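Local structure of carbohydrate kinase (Agrobacterium tumefaciens, 2NWH) at residues S259-A264 / R272-Q277; L49-F54 / T292-S297; M188-A193 / V221-S226. The protein probably transfers the phosphoryl group of ATP to a sugar or related hydroxyl substrate, as other pfkB-family carbohydrate kinases do. All blocks are in the same frame, centred on the assembly; numbering follows the deposited sequence. Where two conformers were deposited one is given.

Interaction 1 of 3, residues S259-A264 / R272-Q277; sequences SGYLAA and REALRQ
Gly-260 meets Gln-277 in an antiparallel helical hairpin, formed by helices 255-266 and 271-286 of the ribokinase-type α/β fold. The first helix starts at the Gly-Ala-Gly-Asp sequence characteristic of pfkB kinases, which in relatives lies at the phosphoryl-transfer site. The two short axes approach to 7.4 Å, with N-to-C directions 148° apart, and small residues make this closeness possible. Gly-260, having no side chain, lets the backbone of Gln-277 come close, Gly-260 CA to Gln-277 CA 5.3 Å. The Gly-260 carbonyl O already accepts the helical bond from Ala-264 N; the Gln-277 amide adds a weak, bent one, NE2 to Gly-260 O 2.7 Å. Gln-277 was modelled in two conformers, so this second bond is tentative. Tyr-261 follows, and with CG opposite the backbone N (chi1 -172°) its ring swings past the neighbouring helix. Ala-274 CB sits over one ring face as a CH-pi contact, 3.7 Å from the Tyr-261 centroid. The methyl is displaced toward the CD1-CE1 rim, and Tyr-261 CD1 also lies 3.3 Å from the carbonyl O of Ala-274. Beyond the hairpin the ring touches Ala-230 and Ile-185, while Leu-275 packs on Val-228 and Ala-230, which seats both helices on the large sheet. Ala-263 presents its methyl to the Gln-277 amide, in the same conformer. Ala-264 points toward the partner helix: its CB lies against the Ala-274 methyl and presses on the backbone beneath, Ala-264 CB to Ala-274 CA 3.4 Å, tighter than ordinary van der Waals contact.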
loop_
_atom_site.group_PDB
_atom_site.type_symbol
_atom_site.label_atom_id
_atom_site.label_comp_id
_atom_site.label_asym_id
_atom_site.label_seq_id
_atom_site.Cartn_x
_atom_site.Cartn_y
_atom_site.Cartn_z
ATOM N N SER A 259 -0.569 6.550 -0.737
ATOM C CA SER A 259 -1.742 7.239 -0.253
ATOM C C SER A 259 -1.708 8.711 -0.582
ATOM O O SER A 259 -2.727 9.247 -0.967
ATOM C CB SER A 259 -1.855 7.044 1.243
ATOM O OG SER A 259 -1.824 5.628 1.449
ATOM N N GLY A 260 -0.547 9.355 -0.393
ATOM C CA GLY A 260 -0.440 10.797 -0.625
ATOM C C GLY A 260 -0.537 11.114 -2.105
ATOM O O GLY A 260 -1.215 12.067 -2.504
ATOM N N TYR A 261 0.103 10.278 -2.917
ATOM C CA TYR A 261 0.039 10.456 -4.374
ATOM C C TYR A 261 -1.369 10.226 -4.911
ATOM O O TYR A 261 -1.910 11.061 -5.644
ATOM C CB TYR A 261 1.038 9.516 -5.049
ATOM C CG TYR A 261 1.179 9.750 -6.525
ATOM C CD1 TYR A 261 2.165 10.612 -7.013
ATOM C CD2 TYR A 261 0.307 9.128 -7.449
ATOM C CE1 TYR A 261 2.309 10.840 -8.376
ATOM C CE2 TYR A 261 0.449 9.355 -8.834
ATOM C CZ TYR A 261 1.448 10.220 -9.278
ATOM O OH TYR A 261 1.631 10.465 -10.630
ATOM N N LEU A 262 -1.987 9.107 -4.535
ATOM C CA LEU A 262 -3.317 8.766 -4.994
ATOM C C LEU A 262 -4.306 9.791 -4.487
ATOM O O LEU A 262 -5.177 10.204 -5.229
ATOM C CB LEU A 262 -3.666 7.344 -4.541
ATOM C CG LEU A 262 -4.995 6.775 -4.979
ATOM C CD1 LEU A 262 -4.942 6.706 -6.490
ATOM C CD2 LEU A 262 -5.129 5.400 -4.376
ATOM N N ALA A 263 -4.148 10.264 -3.238
ATOM C CA ALA A 263 -5.021 11.328 -2.742
ATOM C C ALA A 263 -4.935 12.555 -3.615
ATOM O O ALA A 263 -5.965 13.170 -3.921
ATOM C CB ALA A 263 -4.735 11.688 -1.314
ATOM N N ALA A 264 -3.717 12.936 -4.015
ATOM C CA ALA A 264 -3.538 14.087 -4.912
ATOM C C ALA A 264 -4.194 13.902 -6.292
ATOM O O ALA A 264 -4.852 14.817 -6.774
ATOM C CB ALA A 264 -2.094 14.469 -5.044
ATOM N N ARG A 272 3.099 16.311 -10.916
ATOM C CA ARG A 272 4.175 17.038 -10.215
ATOM C C ARG A 272 3.734 17.332 -8.781
ATOM O O ARG A 272 4.469 17.048 -7.829
ATOM C CB ARG A 272 4.494 18.332 -10.969
ATOM C CG ARG A 272 5.970 18.693 -11.109
ATOM C CD ARG A 272 6.174 20.134 -11.657
ATOM N NE ARG A 272 5.226 21.086 -11.052
ATOM C CZ ARG A 272 5.273 21.577 -9.801
ATOM N NH1 ARG A 272 6.243 21.246 -8.935
ATOM N NH2 ARG A 272 4.310 22.408 -9.400
ATOM N N GLU A 273 2.520 17.869 -8.639
ATOM C CA GLU A 273 1.855 18.080 -7.347
ATOM C C GLU A 273 1.594 16.776 -6.544
ATOM O O GLU A 273 1.794 16.730 -5.323
ATOM C CB GLU A 273 0.537 18.816 -7.565
ATOM C CG GLU A 273 0.667 20.198 -8.187
ATOM C CD GLU A 273 -0.687 20.849 -8.525
ATOM O OE1 GLU A 273 -1.581 20.167 -9.082
ATOM O OE2 GLU A 273 -0.851 22.061 -8.238
ATOM N N ALA A 274 1.166 15.727 -7.237
ATOM C CA ALA A 274 0.941 14.402 -6.627
ATOM C C ALA A 274 2.256 13.821 -6.120
ATOM O O ALA A 274 2.337 13.242 -5.028
ATOM C CB ALA A 274 0.296 13.487 -7.624
ATOM N N LEU A 275 3.312 14.037 -6.881
ATOM C CA LEU A 275 4.632 13.586 -6.485
ATOM C C LEU A 275 5.048 14.210 -5.149
ATOM O O LEU A 275 5.507 13.506 -4.231
ATOM C CB LEU A 275 5.643 14.051 -7.529
ATOM C CG LEU A 275 6.733 13.071 -7.950
ATOM C CD1 LEU A 275 7.620 13.700 -9.054
ATOM C CD2 LEU A 275 7.537 12.707 -6.758
ATOM N N ARG A 276 4.921 15.535 -5.066
ATOM C CA ARG A 276 5.301 16.246 -3.831
ATOM C C ARG A 276 4.405 15.898 -2.643
ATOM O O ARG A 276 4.899 15.883 -1.508
ATOM C CB ARG A 276 5.360 17.749 -4.057
ATOM C CG ARG A 276 6.525 18.130 -4.998
ATOM C CD ARG A 276 6.733 19.631 -5.052
ATOM N NE ARG A 276 7.318 20.117 -3.803
ATOM C CZ ARG A 276 6.704 20.942 -2.959
ATOM N NH1 ARG A 276 5.476 21.363 -3.215
ATOM N NH2 ARG A 276 7.334 21.355 -1.863
ATOM N N GLN A 277 3.112 15.654 -2.884
ATOM C CA GLN A 277 2.226 15.257 -1.773
ATOM C C GLN A 277 2.577 13.875 -1.241
ATOM O O GLN A 277 2.573 13.650 -0.007
ATOM C CB GLN A 277 0.727 15.308 -2.135
ATOM C CG GLN A 277 -0.145 14.853 -0.942
ATOM C CD GLN A 277 -1.626 15.129 -1.098
ATOM O OE1 GLN A 277 -2.061 16.286 -1.212
ATOM N NE2 GLN A 277 -2.410 14.073 -1.100
#

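Interaction 2 of 3, residues L49-F54 / T292-S297; sequences LSRLGF and TSQDLS
A Schellman motif ending helix 41-51 meets the N-cap of helix 298-305, where Arg-51 and Leu-52 pack on residues 293-297. Gly-53, at positive phi, is the C' residue: its N bonds to Ser-50 O, and Phe-54 N to Leu-49 O. Arg-51 reaches toward residues 293-296 with CG opposite its carbonyl carbon (chi1 -77°) and an extended chain to NE. Its aliphatic part runs past two carbonyls, Arg-51 CB lying 3.4 Å from Leu-296 O and Arg-51 CD 3.4 Å from Ser-293 O. One guanidinium face then rests on the 3-10 turn, centred over Gln-294 CA. A water links the groups, accepting from Arg-51 NH2 at 3.1 Å and lying 3.0 Å from Ser-293 OG, while NH1 makes a weak bond to Asn-48 OD1. Ser-297 CA directs a nearly straight C-H...O contact at Arg-51 O (3.5 Å, 167°). Beside it, Leu-52 CD2 touches Ser-297 C at 3.6 Å, and Ser-297 OG accepts from Ser-300 N, capping helix 298-305. Leu-296 packs on Ala-281 and Ile-284, and Leu-52 on Ala-263, so the contact joins the C-terminal end of helix 41-51 to the N-terminal end of helix 298-305, packed against helices 255-266 and 271-286.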
loop_
_atom_site.group_PDB
_atom_site.type_symbol
_atom_site.label_atom_id
_atom_site.label_comp_id
_atom_site.label_asym_id
_atom_site.label_seq_id
_atom_site.Cartn_x
_atom_site.Cartn_y
_atom_site.Cartn_z
ATOM N N LEU A 49 -5.624 6.705 3.330
ATOM C CA LEU A 49 -6.571 7.458 2.522
ATOM C C LEU A 49 -7.703 8.012 3.352
ATOM O O LEU A 49 -8.149 9.147 3.129
ATOM C CB LEU A 49 -7.112 6.583 1.364
ATOM C CG LEU A 49 -6.018 6.348 0.320
ATOM C CD1 LEU A 49 -6.306 5.052 -0.521
ATOM C CD2 LEU A 49 -5.799 7.610 -0.543
ATOM N N SER A 50 -8.189 7.231 4.307
ATOM C CA SER A 50 -9.216 7.737 5.248
ATOM C C SER A 50 -8.727 8.934 6.096
ATOM O O SER A 50 -9.428 9.973 6.260
ATOM C CB SER A 50 -9.742 6.577 6.104
ATOM O OG SER A 50 -10.805 7.006 6.930
ATOM N N ARG A 51 -7.503 8.813 6.575
ATOM C CA ARG A 51 -6.831 9.911 7.323
ATOM C C ARG A 51 -6.690 11.186 6.522
ATOM O O ARG A 51 -6.647 12.273 7.105
ATOM C CB ARG A 51 -5.434 9.453 7.740
ATOM C CG ARG A 51 -5.494 8.498 8.950
ATOM C CD ARG A 51 -4.168 7.775 9.145
ATOM N NE ARG A 51 -4.334 6.764 10.198
ATOM C CZ ARG A 51 -3.723 5.597 10.203
ATOM N NH1 ARG A 51 -2.883 5.301 9.215
ATOM N NH2 ARG A 51 -3.937 4.738 11.213
ATOM N N LEU A 52 -6.594 11.025 5.205
ATOM C CA LEU A 52 -6.519 12.149 4.269
ATOM C C LEU A 52 -7.884 12.621 3.774
ATOM O O LEU A 52 -7.966 13.476 2.896
ATOM C CB LEU A 52 -5.616 11.783 3.099
ATOM C CG LEU A 52 -4.173 11.447 3.463
ATOM C CD1 LEU A 52 -3.490 11.092 2.185
ATOM C CD2 LEU A 52 -3.469 12.657 4.188
ATOM N N GLY A 53 -8.961 12.086 4.349
ATOM C CA GLY A 53 -10.290 12.684 4.128
ATOM C C GLY A 53 -11.236 11.913 3.219
ATOM O O GLY A 53 -12.395 12.289 3.047
ATOM N N PHE A 54 -10.768 10.806 2.644
ATOM C CA PHE A 54 -11.631 10.047 1.725
ATOM C C PHE A 54 -12.561 9.119 2.463
ATOM O O PHE A 54 -12.283 8.741 3.578
ATOM C CB PHE A 54 -10.785 9.248 0.722
ATOM C CG PHE A 54 -10.027 10.137 -0.237
ATOM C CD1 PHE A 54 -10.611 10.530 -1.429
ATOM C CD2 PHE A 54 -8.782 10.632 0.095
ATOM C CE1 PHE A 54 -9.935 11.378 -2.326
ATOM C CE2 PHE A 54 -8.106 11.502 -0.776
ATOM C CZ PHE A 54 -8.699 11.865 -2.004
ATOM N N THR A 292 4.865 7.574 12.568
ATOM C CA THR A 292 4.100 6.495 11.944
ATOM C C THR A 292 3.032 7.083 11.021
ATOM O O THR A 292 2.771 8.300 11.067
ATOM C CB THR A 292 3.397 5.531 12.979
ATOM O OG1 THR A 292 2.321 6.206 13.638
ATOM C CG2 THR A 292 4.375 4.944 14.078
ATOM N N SER A 293 2.349 6.204 10.263
ATOM C CA SER A 293 1.282 6.679 9.367
ATOM C C SER A 293 0.091 7.209 10.205
ATOM O O SER A 293 -0.778 7.925 9.641
ATOM C CB SER A 293 0.808 5.536 8.472
ATOM O OG SER A 293 0.411 4.510 9.328
ATOM N N GLN A 294 0.048 6.938 11.514
ATOM C CA GLN A 294 -1.014 7.573 12.326
ATOM C C GLN A 294 -0.869 9.094 12.366
ATOM O O GLN A 294 -1.856 9.835 12.620
ATOM C CB GLN A 294 -1.061 7.052 13.748
ATOM C CG GLN A 294 -1.558 5.668 13.851
ATOM C CD GLN A 294 -1.653 5.241 15.272
ATOM O OE1 GLN A 294 -0.712 5.438 16.076
ATOM N NE2 GLN A 294 -2.799 4.666 15.621
ATOM N N ASP A 295 0.330 9.565 12.079
ATOM C CA ASP A 295 0.574 11.057 11.990
ATOM C C ASP A 295 0.082 11.733 10.691
ATOM O O ASP A 295 0.098 12.962 10.583
ATOM C CB ASP A 295 2.055 11.292 12.172
ATOM C CG ASP A 295 2.509 10.932 13.568
ATOM O OD1 ASP A 295 1.774 11.217 14.548
ATOM O OD2 ASP A 295 3.587 10.333 13.665
ATOM N N LEU A 296 -0.367 10.931 9.721
ATOM C CA LEU A 296 -0.924 11.446 8.464
ATOM C C LEU A 296 -2.292 12.065 8.624
ATOM O O LEU A 296 -3.188 11.481 9.238
ATOM C CB LEU A 296 -0.990 10.405 7.315
ATOM C CG LEU A 296 0.291 9.801 6.815
ATOM C CD1 LEU A 296 -0.023 8.628 5.881
ATOM C CD2 LEU A 296 1.032 10.889 6.018
ATOM N N SER A 297 -2.421 13.271 8.049
ATOM C CA SER A 297 -3.693 13.996 7.977
ATOM C C SER A 297 -3.511 15.036 6.881
ATOM O O SER A 297 -2.380 15.294 6.442
ATOM C CB SER A 297 -4.009 14.688 9.321
ATOM O OG SER A 297 -3.095 15.739 9.578
HETATM O O HOH W 1 -1.346 3.131 11.365
#

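Interaction 3 of 3, residues M188-A193 / V221-S226; sequences MNEAEA and VTRGAS
Glu-190 and Arg-223 cross with their flat groups almost perpendicular, carboxylate and guanidinium planes being 88° apart. This is a salt bridge through one oxygen: Arg-223 NH1 gives a weak hydrogen bond to Glu-190 OE2 (3.2 Å), which lies at the guanidinium edge, near its plane. The same OE2 accepts from Trp-207 NE1, so two donors meet at this one oxygen. Both chains are folded to meet: Glu-190 CG lies at the guanidinium edge, in its plane, 3.5 Å from Arg-223 NE, a bend at chi2 (-87°) brings the carboxylate to NH1, and Arg-223 turns back at chi3 (-78°). Both side chains touch Val-204.

Next to this pair, strands 185-189 and 219-223 run side by side in parallel, joined by a β-α-β crossover in the central sheet of the ribokinase-type fold. Thr-222 N bonds to Met-188 O (3.0 Å), in the plane of that carbonyl, and Val-221 CA adds a C-H...O contact to the same oxygen. Side chains alternate between the two sheet faces. On one, Thr-222 OG1 lies alongside Asn-189 CB at 3.6 Å. Asn-189 precedes helix 190-197 at its N-cap, and its backbone N donates to Glu-192 OE1 from well above the carboxylate plane; the spacing Asn-189/Glu-192 matches the NxxE motif of pfkB kinases, linked in relatives to metal and phosphate binding. The Thr-222 side chain is about 8 Å from the sodium ion bound by Asp-249 and Thr-251, and Gly-224 O accepts from Thr-251 OG1. On the other face Met-188 and Val-221 cross obliquely, with Leu-211 of helix 207-213 touching both. Val-221 straddles the corner where strand becomes helix: CG2 touches Met-188 CG at 3.6 Å, and CG1 faces Ala-193 CB at 4.1 Å.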
loop_
_atom_site.group_PDB
_atom_site.type_symbol
_atom_site.label_atom_id
_atom_site.label_comp_id
_atom_site.label_asym_id
_atom_site.label_seq_id
_atom_site.Cartn_x
_atom_site.Cartn_y
_atom_site.Cartn_z
ATOM N N MET A 188 5.414 1.319 -6.723
ATOM C CA MET A 188 6.478 0.372 -6.500
ATOM C C MET A 188 7.806 1.042 -6.175
ATOM O O MET A 188 7.990 2.252 -6.376
ATOM C CB MET A 188 6.628 -0.537 -7.725
ATOM C CG MET A 188 6.979 0.215 -9.007
ATOM S SD MET A 188 6.807 -0.872 -10.422
ATOM C CE MET A 188 5.864 0.121 -11.535
ATOM N N ASN A 189 8.731 0.235 -5.674
ATOM C CA ASN A 189 10.116 0.658 -5.468
ATOM C C ASN A 189 10.988 0.102 -6.616
ATOM O O ASN A 189 10.469 -0.571 -7.509
ATOM C CB ASN A 189 10.574 0.144 -4.103
ATOM C CG ASN A 189 10.686 -1.396 -4.057
ATOM O OD1 ASN A 189 10.861 -1.974 -2.996
ATOM N ND2 ASN A 189 10.606 -2.048 -5.218
ATOM N N GLU A 190 12.298 0.368 -6.607
ATOM C CA GLU A 190 13.197 -0.122 -7.678
ATOM C C GLU A 190 13.137 -1.624 -8.016
ATOM O O GLU A 190 13.083 -1.991 -9.199
ATOM C CB GLU A 190 14.663 0.273 -7.394
ATOM C CG GLU A 190 15.115 1.561 -8.039
ATOM C CD GLU A 190 15.653 1.391 -9.449
ATOM O OE1 GLU A 190 16.561 0.554 -9.662
ATOM O OE2 GLU A 190 15.177 2.125 -10.345
ATOM N N ALA A 191 13.180 -2.470 -6.981
ATOM C CA ALA A 191 13.188 -3.943 -7.106
ATOM C C ALA A 191 11.932 -4.521 -7.753
ATOM O O ALA A 191 12.002 -5.480 -8.540
ATOM C CB ALA A 191 13.379 -4.578 -5.734
ATOM N N GLU A 192 10.782 -3.946 -7.391
ATOM C CA GLU A 192 9.495 -4.395 -7.881
ATOM C C GLU A 192 9.351 -4.012 -9.356
ATOM O O GLU A 192 8.782 -4.765 -10.148
ATOM C CB GLU A 192 8.354 -3.817 -7.005
ATOM C CG GLU A 192 8.421 -4.258 -5.533
ATOM C CD GLU A 192 7.717 -3.317 -4.539
ATOM O OE1 GLU A 192 7.159 -2.257 -4.939
ATOM O OE2 GLU A 192 7.734 -3.643 -3.327
ATOM N N ALA A 193 9.908 -2.863 -9.728
ATOM C CA ALA A 193 9.896 -2.420 -11.110
ATOM C C ALA A 193 10.708 -3.393 -11.992
ATOM O O ALA A 193 10.196 -3.891 -13.002
ATOM C CB ALA A 193 10.413 -0.989 -11.215
ATOM N N VAL A 221 7.752 5.148 -9.187
ATOM C CA VAL A 221 8.838 4.279 -8.778
ATOM C C VAL A 221 9.782 5.042 -7.847
ATOM O O VAL A 221 10.248 6.147 -8.173
ATOM C CB VAL A 221 9.572 3.638 -9.985
ATOM C CG1 VAL A 221 10.684 2.714 -9.511
ATOM C CG2 VAL A 221 8.583 2.864 -10.885
ATOM N N THR A 222 10.029 4.469 -6.671
ATOM C CA THR A 222 10.916 5.103 -5.703
ATOM C C THR A 222 12.293 4.426 -5.685
ATOM O O THR A 222 12.391 3.206 -5.913
ATOM C CB THR A 222 10.338 5.063 -4.290
ATOM O OG1 THR A 222 10.310 3.709 -3.834
ATOM C CG2 THR A 222 8.918 5.638 -4.242
ATOM N N ARG A 223 13.341 5.211 -5.405
ATOM C CA ARG A 223 14.698 4.670 -5.249
ATOM C C ARG A 223 15.467 5.281 -4.068
ATOM O O ARG A 223 15.761 6.486 -4.050
ATOM C CB ARG A 223 15.511 4.842 -6.529
ATOM C CG ARG A 223 16.909 4.237 -6.420
ATOM C CD ARG A 223 17.820 4.688 -7.522
ATOM N NE ARG A 223 17.585 3.991 -8.782
ATOM C CZ ARG A 223 18.269 4.235 -9.903
ATOM N NH1 ARG A 223 17.996 3.557 -11.015
ATOM N NH2 ARG A 223 19.222 5.160 -9.916
ATOM N N GLY A 224 15.813 4.441 -3.094
ATOM C CA GLY A 224 16.555 4.894 -1.909
ATOM C C GLY A 224 15.763 5.906 -1.092
ATOM O O GLY A 224 14.534 5.848 -1.036
ATOM N N ALA A 225 16.471 6.843 -0.472
ATOM C CA ALA A 225 15.847 7.861 0.378
ATOM C C ALA A 225 15.197 9.040 -0.378
ATOM O O ALA A 225 14.217 9.614 0.109
ATOM C CB ALA A 225 16.875 8.388 1.400
ATOM N N SER A 226 15.731 9.378 -1.556
ATOM C CA SER A 226 15.492 10.682 -2.181
ATOM C C SER A 226 15.179 10.745 -3.698
ATOM O O SER A 226 15.005 11.860 -4.220
ATOM C CB SER A 226 16.690 11.615 -1.894
ATOM O OG SER A 226 16.757 12.026 -0.531
#

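How the interactions relate
Interactions 1 and 2 are neighbours, their centres 13 Å apart, and they touch where Ala-263 CB packs 3.4 Å from Phe-54 CE2. Helix 271-286 serves both, carrying one side of the hairpin and, farther on, the residues under Leu-296. Interaction 3 lies in the large sheet and at the start of helix 190-197, its centre 16 Å from that of interaction 1 and 22 Å from that of interaction 2, touching neither. Along the chain, residues 49-54 come first and 292-297 last, enclosing the other two contacts, with interaction 3 complete before interaction 1 begins. Interaction 2 thus ties the early helix 41-51 to the late part of the chain, while interactions 1 and 3 join units close in sequence.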